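Local coordinates for glutamine synthetase (Helicobacter pylori, PDB 5ZLI), which belongs to the type I beta glutamine synthetases, dodecameric enzymes that join a beta-Grasp domain to a larger catalytic domain, at residues F446-E449 with F450-Y454. Sequence-based numbering, arbitrary orientation.
Sequences FSEE and FIQAY
F446 lies beside F450, the two side chains pointing the same way, and their rings meet obliquely where CD2 of F446 comes 3.9 Å from CE2 of F450. This apolar pair flanks the N-terminus of helix 448-466 in the catalytic domain, where S447 occupies the N-cap position and three successive i-to-i+4 backbone bonds form the first turn. S447 O accepts the amide of I451 in the carbonyl plane (N to O 3.2 Å), E448 O that of Q452, and E449 O that of A453, the last with an N-to-O separation of 2.9 Å. The S447 hydroxyl, OG, is hydrogen-bonded to E111 OE1, which ties the cap to a segment far back in the chain. The aromatic side is buried against helix 377-393: F446 rests on A382 and A383, F450 on L379, while F321 meets F446 edge-to-face. With CG anti to the backbone N (chi1 168°), the ring of F450 is carried back toward F446, and CB of Y454, one turn on, lies 4.0 Å above one face of the F450 ring, toward its rim. I451 turns to another side of the helix, its CG1 lying 4.4 Å from CB of F446 and its side chain reaching M433 and L434 of helix 426-434. The polar side is made by E448 and Q452, whose bent side chains cross, with the carboxylate and amide planes 17° apart and OE2 of E448 3.2 Å from NE2 of Q452. OE1 of E448 forms a salt bridge with K441 NZ. E449, on the exposed side, forms a salt bridge from OE2 to K106 NZ. The aliphatic part of Q452 folds back over the first turn, placing its CG 3.4 Å from the backbone O of E448.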
ATOM      1  N   PHE B 446     -32.625  42.627 -34.534  1.00 35.89           N
ATOM      2  CA  PHE B 446     -32.589  41.176 -34.452  1.00 36.69           C
ATOM      3  C   PHE B 446     -33.255  40.706 -35.745  1.00 37.50           C
ATOM      4  O   PHE B 446     -34.478  40.627 -35.840  1.00 41.01           O
ATOM      5  CB  PHE B 446     -33.340  40.672 -33.193  1.00 36.48           C
ATOM      6  CG  PHE B 446     -32.643  40.975 -31.872  1.00 41.92           C
ATOM      7  CD1 PHE B 446     -32.493  42.282 -31.420  1.00 39.13           C
ATOM      8  CD2 PHE B 446     -32.225  39.950 -31.045  1.00 35.35           C
ATOM      9  CE1 PHE B 446     -31.891  42.548 -30.228  1.00 30.43           C
ATOM     10  CE2 PHE B 446     -31.630  40.220 -29.834  1.00 34.87           C
ATOM     11  CZ  PHE B 446     -31.464  41.523 -29.432  1.00 32.92           C
ATOM     12  N   SER B 447     -32.459  40.421 -36.758  1.00 40.33           N
ATOM     13  CA  SER B 447     -33.037  39.881 -37.979  1.00 39.14           C
ATOM     14  C   SER B 447     -33.607  38.484 -37.724  1.00 41.81           C
ATOM     15  O   SER B 447     -33.177  37.766 -36.820  1.00 39.70           O
ATOM     16  CB  SER B 447     -31.997  39.865 -39.080  1.00 35.54           C
ATOM     17  OG  SER B 447     -31.176  38.732 -38.970  1.00 38.76           O
ATOM     18  N   GLU B 448     -34.599  38.096 -38.521  1.00 49.13           N
ATOM     19  CA  GLU B 448     -35.272  36.830 -38.248  1.00 44.53           C
ATOM     20  C   GLU B 448     -34.355  35.645 -38.482  1.00 41.35           C
ATOM     21  O   GLU B 448     -34.422  34.660 -37.736  1.00 42.48           O
ATOM     22  CB  GLU B 448     -36.543  36.700 -39.081  1.00 49.13           C
ATOM     23  CG  GLU B 448     -37.208  35.315 -39.005  1.00 54.91           C
ATOM     24  CD  GLU B 448     -38.253  35.146 -37.926  1.00 61.30           C
ATOM     25  OE1 GLU B 448     -38.509  36.111 -37.163  1.00 48.66           O
ATOM     26  OE2 GLU B 448     -38.827  34.027 -37.869  1.00 65.62           O
ATOM     27  N   GLU B 449     -33.499  35.702 -39.508  1.00 42.50           N
ATOM     28  CA  GLU B 449     -32.518  34.633 -39.680  1.00 41.32           C
ATOM     29  C   GLU B 449     -31.775  34.379 -38.374  1.00 38.82           C
ATOM     30  O   GLU B 449     -31.740  33.246 -37.884  1.00 38.73           O
ATOM     31  CB  GLU B 449     -31.564  34.962 -40.824  1.00 42.74           C
ATOM     32  CG  GLU B 449     -32.013  34.301 -42.126  1.00 55.55           C
ATOM     33  CD  GLU B 449     -31.631  35.071 -43.386  1.00 62.11           C
ATOM     34  OE1 GLU B 449     -32.330  34.912 -44.419  1.00 59.03           O
ATOM     35  OE2 GLU B 449     -30.638  35.827 -43.347  1.00 60.15           O
ATOM     36  N   PHE B 450     -31.257  35.439 -37.748  1.00 37.03           N
ATOM     37  CA  PHE B 450     -30.588  35.270 -36.456  1.00 39.02           C
ATOM     38  C   PHE B 450     -31.493  34.583 -35.426  1.00 31.76           C
ATOM     39  O   PHE B 450     -31.068  33.627 -34.775  1.00 33.29           O
ATOM     40  CB  PHE B 450     -30.095  36.618 -35.904  1.00 32.59           C
ATOM     41  CG  PHE B 450     -29.648  36.553 -34.448  1.00 27.28           C
ATOM     42  CD1 PHE B 450     -28.390  36.086 -34.106  1.00 29.29           C
ATOM     43  CD2 PHE B 450     -30.514  36.901 -33.420  1.00 22.50           C
ATOM     44  CE1 PHE B 450     -28.000  36.008 -32.772  1.00 24.22           C
ATOM     45  CE2 PHE B 450     -30.121  36.811 -32.109  1.00 23.96           C
ATOM     46  CZ  PHE B 450     -28.867  36.355 -31.788  1.00 22.58           C
ATOM     47  N   ILE B 451     -32.730  35.068 -35.247  1.00 29.59           N
ATOM     48  CA  ILE B 451     -33.616  34.517 -34.216  1.00 27.04           C
ATOM     49  C   ILE B 451     -33.803  33.032 -34.416  1.00 34.11           C
ATOM     50  O   ILE B 451     -33.860  32.256 -33.459  1.00 37.16           O
ATOM     51  CB  ILE B 451     -34.990  35.215 -34.215  1.00 34.94           C
ATOM     52  CG1 ILE B 451     -34.930  36.638 -33.640  1.00 40.38           C
ATOM     53  CG2 ILE B 451     -36.047  34.353 -33.505  1.00 26.45           C
ATOM     54  CD1 ILE B 451     -36.214  37.459 -33.909  1.00 35.19           C
ATOM     55  N   GLN B 452     -33.937  32.611 -35.661  1.00 38.63           N
ATOM     56  CA  GLN B 452     -34.110  31.193 -35.909  1.00 32.55           C
ATOM     57  C   GLN B 452     -32.805  30.466 -35.642  1.00 31.83           C
ATOM     58  O   GLN B 452     -32.806  29.386 -35.043  1.00 36.16           O
ATOM     59  CB  GLN B 452     -34.614  31.018 -37.342  1.00 30.67           C
ATOM     60  CG  GLN B 452     -36.004  31.649 -37.538  1.00 36.93           C
ATOM     61  CD  GLN B 452     -37.128  30.845 -36.872  1.00 39.55           C
ATOM     62  OE1 GLN B 452     -37.186  29.622 -37.027  1.00 43.11           O
ATOM     63  NE2 GLN B 452     -38.013  31.521 -36.136  1.00 33.46           N
ATOM     64  N   ALA B 453     -31.678  31.100 -35.961  1.00 29.08           N
ATOM     65  CA  ALA B 453     -30.402  30.516 -35.579  1.00 33.08           C
ATOM     66  C   ALA B 453     -30.296  30.429 -34.057  1.00 29.39           C
ATOM     67  O   ALA B 453     -30.021  29.364 -33.506  1.00 28.58           O
ATOM     68  CB  ALA B 453     -29.250  31.340 -36.166  1.00 27.56           C
ATOM     69  N   TYR B 454     -30.614  31.512 -33.356  1.00 31.89           N
ATOM     70  CA  TYR B 454     -30.486  31.484 -31.911  1.00 29.72           C
ATOM     71  C   TYR B 454     -31.406  30.437 -31.324  1.00 26.12           C
ATOM     72  O   TYR B 454     -31.044  29.759 -30.370  1.00 29.08           O
ATOM     73  CB  TYR B 454     -30.794  32.859 -31.332  1.00 28.51           C
ATOM     74  CG  TYR B 454     -30.591  32.979 -29.827  1.00 25.45           C
ATOM     75  CD1 TYR B 454     -29.360  33.368 -29.320  1.00 25.86           C
ATOM     76  CD2 TYR B 454     -31.627  32.743 -28.925  1.00 24.73           C
ATOM     77  CE1 TYR B 454     -29.151  33.506 -27.971  1.00 29.30           C
ATOM     78  CE2 TYR B 454     -31.427  32.874 -27.551  1.00 27.32           C
ATOM     79  CZ  TYR B 454     -30.175  33.260 -27.084  1.00 30.63           C
ATOM     80  OH  TYR B 454     -29.903  33.410 -25.738  1.00 30.40           O
TER